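Local coordinates for protein levoglucosan dehydrogenase (Pseudarthrobacter phenanthrenivorans, PDB 6A3F) that oxidises levoglucosan to 3-dehydrolevoglucosan with NAD(+) as electron acceptor, working as a homotetramer of the Gfo/Idh/MocA family, at residues S176-D184 / I210-A218; F225-S233 / I393-D404. One frame throughout, in Å; residues are numbered along the deposited sequence.

Contact 1: residues S176-D184 / I210-A218; sequences SFRGTYLQD and IATHVIDMA
Y181 lies flat against I210. The methyl CG2 of I210 sits over the centre of the phenol ring, 3.7 Å from the centroid and 10° off the ring normal. The two side chains cross at about a right angle. The ring is also met along its rim. V214 CG2 touches Y181 CB at 3.6 Å, and H213 CB lies at the ring edge, in plane. The Y181 and H213 rings meet rim to rim, with CE2 of Y181 3.7 Å from CD2 of H213 and the planes at 38°, so neither covers the face of the other. CB of Y181 already points at the helix, and CG anti to the backbone N (chi1 -161°) lays the ring alongside I210. Its hydroxyl hydrogen-bonds to N293 OD1.

V214 fills the middle. Its CG1 lies against the backbone of G179, which has no side chain, 3.6 Å from G179 C. Its CG2 leans on T180 O. At the far end F177 offers one ring face to A218 CB, which lies off-centre toward the rim, 4.0 Å from the centroid. Strand 176-182 and helix segment 210-218 run roughly antiparallel.

Q183 and H213 both bind levoglucosan, and Y181 touches Y153, which binds it too. I210 CG2 comes 3.5 Å from Q183 OE1, which has a weak hydrogen bond with W185 NE1. The contact is thus apolar packing between sheet and helix, without direct hydrogen bonds between the segments. Apolar and CH-pi contact holds the ring on the helix, while N293 holds its polar end; together they probably help place Y181 beside Q183 and H213.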
# COMPACT_ATOMS: atom_id res chain seq x y z
N SER B 176 5.41 0.57 23.59
CA SER B 176 6.46 1.06 22.72
C SER B 176 5.84 2.00 21.67
O SER B 176 4.73 1.79 21.16
CB SER B 176 7.21 -0.10 22.11
OG SER B 176 8.49 0.28 21.63
N PHE B 177 6.57 3.11 21.40
CA PHE B 177 6.18 4.14 20.46
C PHE B 177 7.36 4.43 19.52
O PHE B 177 8.51 4.54 19.95
CB PHE B 177 5.77 5.44 21.19
CG PHE B 177 5.56 6.67 20.33
CD1 PHE B 177 6.63 7.45 19.92
CD2 PHE B 177 4.30 7.02 19.87
CE1 PHE B 177 6.44 8.55 19.10
CE2 PHE B 177 4.10 8.15 19.09
CZ PHE B 177 5.17 8.90 18.69
N ARG B 178 7.04 4.54 18.23
CA ARG B 178 7.99 4.93 17.17
C ARG B 178 7.33 6.10 16.47
O ARG B 178 6.20 5.94 15.99
CB ARG B 178 8.32 3.76 16.22
CG ARG B 178 9.11 4.15 14.96
CD ARG B 178 10.46 4.81 15.31
NE ARG B 178 11.28 5.04 14.13
CZ ARG B 178 12.51 5.53 14.12
NH1 ARG B 178 13.13 5.83 15.26
NH2 ARG B 178 13.07 5.73 12.93
N GLY B 179 7.99 7.24 16.36
CA GLY B 179 7.42 8.34 15.58
C GLY B 179 8.45 8.98 14.69
O GLY B 179 9.63 9.11 15.06
N THR B 180 8.02 9.34 13.46
CA THR B 180 8.99 9.94 12.53
C THR B 180 8.36 11.13 11.82
O THR B 180 7.15 11.27 11.71
CB THR B 180 9.56 8.97 11.50
OG1 THR B 180 8.58 8.66 10.51
CG2 THR B 180 10.23 7.76 12.11
N TYR B 181 9.25 12.03 11.34
CA TYR B 181 8.85 13.08 10.47
C TYR B 181 9.97 13.21 9.43
O TYR B 181 11.03 13.77 9.71
CB TYR B 181 8.56 14.37 11.22
CG TYR B 181 7.72 15.40 10.50
CD1 TYR B 181 7.79 15.60 9.13
CD2 TYR B 181 6.85 16.19 11.21
CE1 TYR B 181 6.98 16.54 8.49
CE2 TYR B 181 6.08 17.17 10.59
CZ TYR B 181 6.17 17.37 9.23
OH TYR B 181 5.36 18.34 8.68
N LEU B 182 9.74 12.63 8.27
CA LEU B 182 10.79 12.60 7.22
C LEU B 182 10.37 13.53 6.05
O LEU B 182 9.23 13.49 5.58
CB LEU B 182 10.98 11.16 6.74
CG LEU B 182 11.17 10.06 7.80
CD1 LEU B 182 11.47 8.74 7.13
CD2 LEU B 182 12.32 10.40 8.75
N GLN B 183 11.34 14.31 5.57
CA GLN B 183 11.13 15.29 4.53
C GLN B 183 12.37 15.34 3.65
O GLN B 183 13.43 14.80 4.04
CB GLN B 183 10.92 16.69 5.09
CG GLN B 183 9.65 16.88 5.91
CD GLN B 183 9.33 18.33 6.18
OE1 GLN B 183 10.16 19.05 6.78
NE2 GLN B 183 8.10 18.76 5.84
N ASP B 184 12.21 15.99 2.49
CA ASP B 184 13.33 16.15 1.52
C ASP B 184 13.36 17.53 0.91
O ASP B 184 14.14 17.72 -0.06
CB ASP B 184 13.32 15.07 0.47
CG ASP B 184 12.19 15.19 -0.49
OD1 ASP B 184 11.42 16.16 -0.38
OD2 ASP B 184 12.08 14.25 -1.27
N ILE B 210 10.28 20.10 12.91
CA ILE B 210 9.43 18.93 12.55
C ILE B 210 9.44 17.88 13.66
O ILE B 210 8.40 17.26 13.91
CB ILE B 210 9.77 18.35 11.17
CG1 ILE B 210 11.26 18.06 10.98
CG2 ILE B 210 9.20 19.27 10.09
CD1 ILE B 210 11.62 17.35 9.68
N ALA B 211 10.52 17.68 14.38
CA ALA B 211 10.39 16.69 15.46
C ALA B 211 9.39 17.13 16.52
O ALA B 211 8.77 16.26 17.15
CB ALA B 211 11.75 16.41 16.06
N THR B 212 9.23 18.44 16.78
CA THR B 212 8.28 18.90 17.80
C THR B 212 6.86 18.42 17.47
O THR B 212 6.09 18.16 18.40
CB THR B 212 8.35 20.42 17.96
OG1 THR B 212 8.15 20.96 16.65
CG2 THR B 212 9.68 20.91 18.53
N HIS B 213 6.50 18.34 16.18
CA HIS B 213 5.16 17.81 15.81
C HIS B 213 4.99 16.37 16.31
O HIS B 213 3.93 15.95 16.85
CB HIS B 213 4.95 17.90 14.29
CG HIS B 213 4.71 19.27 13.76
ND1 HIS B 213 3.66 20.01 14.17
CD2 HIS B 213 5.35 19.99 12.79
CE1 HIS B 213 3.67 21.16 13.50
NE2 HIS B 213 4.70 21.18 12.65
N VAL B 214 6.05 15.58 16.14
CA VAL B 214 6.05 14.18 16.54
C VAL B 214 6.07 14.07 18.06
O VAL B 214 5.40 13.20 18.63
CB VAL B 214 7.20 13.38 15.91
CG1 VAL B 214 7.17 11.90 16.32
CG2 VAL B 214 7.13 13.51 14.40
N ILE B 215 6.87 14.91 18.72
CA ILE B 215 6.93 14.92 20.19
C ILE B 215 5.56 15.25 20.78
O ILE B 215 5.12 14.57 21.72
CB ILE B 215 8.04 15.88 20.69
CG1 ILE B 215 9.41 15.33 20.28
CG2 ILE B 215 7.96 16.14 22.17
CD1 ILE B 215 10.50 16.34 20.39
N ASP B 216 4.84 16.21 20.17
CA ASP B 216 3.49 16.55 20.62
C ASP B 216 2.58 15.33 20.51
O ASP B 216 1.82 15.00 21.48
CB ASP B 216 2.87 17.74 19.87
CG ASP B 216 1.42 17.97 20.29
OD1 ASP B 216 1.17 18.48 21.42
OD2 ASP B 216 0.50 17.55 19.53
N MET B 217 2.69 14.61 19.39
CA MET B 217 1.92 13.36 19.25
C MET B 217 2.28 12.32 20.31
O MET B 217 1.39 11.65 20.77
CB MET B 217 2.09 12.72 17.86
CG MET B 217 1.36 13.47 16.83
SD MET B 217 1.42 12.66 15.17
CE MET B 217 0.79 14.05 14.23
N ALA B 218 3.55 12.16 20.63
CA ALA B 218 3.98 11.21 21.66
C ALA B 218 3.37 11.60 23.01
O ALA B 218 2.90 10.73 23.75
CB ALA B 218 5.45 11.13 21.72

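Contact 2: residues F225-S233 / I393-D404; sequences FSAVNAVLS and IVESAAKESWVD
N229 and W402 meet in the tight part of this contact. N229 CB lies over the centre of the six-membered indole ring, 3.6 Å from the centroid. Its amide stands almost upright on the ring plane, at 87°, with ND2 over the same face. CG of N229 is anti to the backbone N (chi1 -159°), which carries the amide along the indole toward CD1. ND2 gives a hydrogen bond to a water that also binds E400 O. W402 also packs on V231 of the second subunit. Beside this pair, V228 and V403 exchange two backbone hydrogen bonds, V228 N to V403 O and V403 N to V228 O, each 2.9 Å. S396 OG joins helix to strand: it accepts from A230 N at 2.8 Å and donates to S401 O, from above that carbonyl plane. On the helix, I393 CG2 packs on A230 CB at 3.7 Å, and its CG1 meets V228.

The other side is looser. L232 CG lies 3.9 Å from A397 CB, and its CD1 comes no nearer than 4.3 Å to CA of V394, an exposed residue. A second water bridges A230 O and A397 O. At the opposite end D404 is exposed, and its OD1 comes no nearer than 3.7 Å to A227 CB.

S226 and A227 form a classic beta bulge opposite R273. Helix 380-399 packs on the sheet, then its chain turns back as antiparallel strand 403-404, the outermost strand of this sheet within the chain, in the C-terminal alpha/beta domain.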
# COMPACT_ATOMS: atom_id res chain seq x y z
N PHE B 225 7.47 12.51 28.86
CA PHE B 225 8.77 11.98 28.71
C PHE B 225 9.52 12.00 30.06
O PHE B 225 9.50 13.01 30.77
CB PHE B 225 9.58 12.84 27.72
CG PHE B 225 9.24 12.71 26.26
CD1 PHE B 225 7.93 12.53 25.83
CD2 PHE B 225 10.23 12.76 25.30
CE1 PHE B 225 7.62 12.48 24.48
CE2 PHE B 225 9.92 12.67 23.95
CZ PHE B 225 8.62 12.55 23.54
N SER B 226 10.27 10.95 30.31
CA SER B 226 11.12 10.87 31.53
C SER B 226 12.57 11.24 31.21
O SER B 226 13.24 12.01 31.93
CB SER B 226 11.04 9.50 32.12
OG SER B 226 11.86 9.45 33.28
N ALA B 227 13.11 10.66 30.15
CA ALA B 227 14.48 10.90 29.75
C ALA B 227 14.64 10.67 28.24
O ALA B 227 13.90 9.91 27.65
CB ALA B 227 15.45 10.06 30.54
N VAL B 228 15.66 11.30 27.67
CA VAL B 228 16.02 11.13 26.26
C VAL B 228 17.52 10.84 26.07
O VAL B 228 18.39 11.17 26.91
CB VAL B 228 15.62 12.39 25.48
CG1 VAL B 228 14.12 12.63 25.49
CG2 VAL B 228 16.36 13.62 26.02
N ASN B 229 17.86 10.28 24.91
CA ASN B 229 19.22 10.00 24.53
C ASN B 229 19.32 10.14 23.01
O ASN B 229 18.62 9.40 22.26
CB ASN B 229 19.67 8.62 25.01
CG ASN B 229 21.18 8.44 25.10
OD1 ASN B 229 21.93 8.85 24.24
ND2 ASN B 229 21.62 7.80 26.16
N ALA B 230 20.12 11.10 22.53
CA ALA B 230 19.93 11.57 21.16
C ALA B 230 21.25 11.68 20.39
O ALA B 230 22.34 11.74 20.94
CB ALA B 230 19.24 12.91 21.14
N VAL B 231 21.08 11.78 19.07
CA VAL B 231 22.14 12.12 18.15
C VAL B 231 21.59 13.16 17.18
O VAL B 231 20.57 12.92 16.55
CB VAL B 231 22.68 10.90 17.37
CG1 VAL B 231 23.71 11.32 16.31
CG2 VAL B 231 23.25 9.83 18.30
N LEU B 232 22.32 14.28 16.99
CA LEU B 232 21.99 15.27 15.97
C LEU B 232 23.01 15.21 14.84
O LEU B 232 24.20 15.10 15.08
CB LEU B 232 22.01 16.66 16.59
CG LEU B 232 21.03 16.89 17.73
CD1 LEU B 232 21.38 18.18 18.45
CD2 LEU B 232 19.60 16.95 17.22
N SER B 233 22.54 15.34 13.61
CA SER B 233 23.37 15.27 12.48
C SER B 233 23.09 16.46 11.56
O SER B 233 21.93 16.91 11.44
CB SER B 233 23.18 13.97 11.74
OG SER B 233 23.37 12.85 12.60
N ILE B 393 17.21 17.04 24.56
CA ILE B 393 17.73 16.30 23.41
C ILE B 393 19.07 16.89 22.98
O ILE B 393 20.04 16.18 22.72
CB ILE B 393 16.65 16.31 22.29
CG1 ILE B 393 15.52 15.35 22.65
CG2 ILE B 393 17.31 16.02 20.97
CD1 ILE B 393 14.33 15.38 21.69
N VAL B 394 19.15 18.20 22.95
CA VAL B 394 20.39 18.90 22.53
C VAL B 394 21.52 18.62 23.54
O VAL B 394 22.62 18.27 23.16
CB VAL B 394 20.14 20.40 22.37
CG1 VAL B 394 21.43 21.15 22.09
CG2 VAL B 394 19.13 20.71 21.27
N GLU B 395 21.23 18.73 24.80
CA GLU B 395 22.21 18.41 25.85
C GLU B 395 22.62 16.93 25.80
O GLU B 395 23.82 16.56 25.87
CB GLU B 395 21.57 18.73 27.18
CG GLU B 395 22.51 18.52 28.35
CD GLU B 395 21.87 18.66 29.71
OE1 GLU B 395 20.75 19.20 29.80
OE2 GLU B 395 22.51 18.23 30.68
N SER B 396 21.63 16.04 25.69
CA SER B 396 21.93 14.62 25.53
C SER B 396 22.89 14.35 24.37
O SER B 396 23.84 13.52 24.48
CB SER B 396 20.67 13.79 25.35
OG SER B 396 21.05 12.55 24.79
N ALA B 397 22.61 14.96 23.20
CA ALA B 397 23.43 14.74 22.02
C ALA B 397 24.87 15.24 22.26
O ALA B 397 25.82 14.61 21.78
CB ALA B 397 22.83 15.41 20.81
N ALA B 398 24.98 16.36 22.94
CA ALA B 398 26.31 16.96 23.18
C ALA B 398 27.11 16.09 24.15
O ALA B 398 28.30 15.89 23.93
CB ALA B 398 26.16 18.35 23.73
N LYS B 399 26.47 15.62 25.21
CA LYS B 399 27.14 14.85 26.27
C LYS B 399 27.15 13.36 25.98
O LYS B 399 27.75 12.65 26.74
CB LYS B 399 26.44 15.06 27.61
CG LYS B 399 26.72 16.44 28.14
CD LYS B 399 25.99 16.74 29.39
CE LYS B 399 26.32 18.13 29.86
NZ LYS B 399 25.49 18.48 31.03
N GLU B 400 26.48 12.93 24.92
CA GLU B 400 26.34 11.55 24.55
C GLU B 400 25.83 10.73 25.72
O GLU B 400 26.29 9.63 25.98
CB GLU B 400 27.65 11.03 23.97
CG GLU B 400 28.08 11.84 22.78
CD GLU B 400 29.32 11.30 22.08
OE1 GLU B 400 29.81 10.25 22.49
OE2 GLU B 400 29.78 11.94 21.12
N SER B 401 24.79 11.20 26.38
CA SER B 401 24.35 10.48 27.55
C SER B 401 22.85 10.70 27.74
O SER B 401 22.31 11.68 27.18
CB SER B 401 25.17 10.94 28.77
OG SER B 401 24.81 12.27 29.09
N TRP B 402 22.19 9.84 28.54
CA TRP B 402 20.79 10.08 28.90
C TRP B 402 20.63 11.41 29.64
O TRP B 402 21.46 11.74 30.48
CB TRP B 402 20.21 8.93 29.75
CG TRP B 402 19.94 7.69 28.96
CD1 TRP B 402 20.79 6.65 28.70
CD2 TRP B 402 18.72 7.40 28.23
NE1 TRP B 402 20.18 5.74 27.88
CE2 TRP B 402 18.91 6.16 27.60
CE3 TRP B 402 17.50 8.07 28.08
CZ2 TRP B 402 17.92 5.58 26.81
CZ3 TRP B 402 16.51 7.48 27.33
CH2 TRP B 402 16.73 6.25 26.70
N VAL B 403 19.54 12.11 29.37
CA VAL B 403 19.21 13.32 30.11
C VAL B 403 17.75 13.25 30.53
O VAL B 403 16.86 12.93 29.73
CB VAL B 403 19.47 14.58 29.28
CG1 VAL B 403 18.95 15.86 29.95
CG2 VAL B 403 20.92 14.67 28.88
N ASP B 404 17.53 13.58 31.79
CA ASP B 404 16.19 13.69 32.29
C ASP B 404 15.45 14.92 31.82
O ASP B 404 16.02 16.00 31.60
CB ASP B 404 16.17 13.67 33.83
CG ASP B 404 16.61 12.33 34.43
OD1 ASP B 404 16.59 11.21 33.83
OD2 ASP B 404 16.90 12.39 35.63
O HOH W 1 24.41 7.27 26.80
O HOH W 2 25.21 12.23 20.29

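From the N terminus the chain first makes the nucleotide-binding Rossmann domain, then enters strand 174-182. Contact 1 closes a short loop, with 25 residues between its segments, when helix 206-221 returns to this strand. Strand 225-233 follows that helix directly and opens contact 2. This second loop is long, with 159 residues between segments, and closes only near the C terminus. The two loops follow in series and neither nest nor cross. Both contacts reach the same mixed sheet. F225 joins them: its ring packs on A218 and I215, and I215 also touches I393. Helices 206-221 and 380-399 are thereby tied together beside the sheet. Both contacts also touch the second subunit.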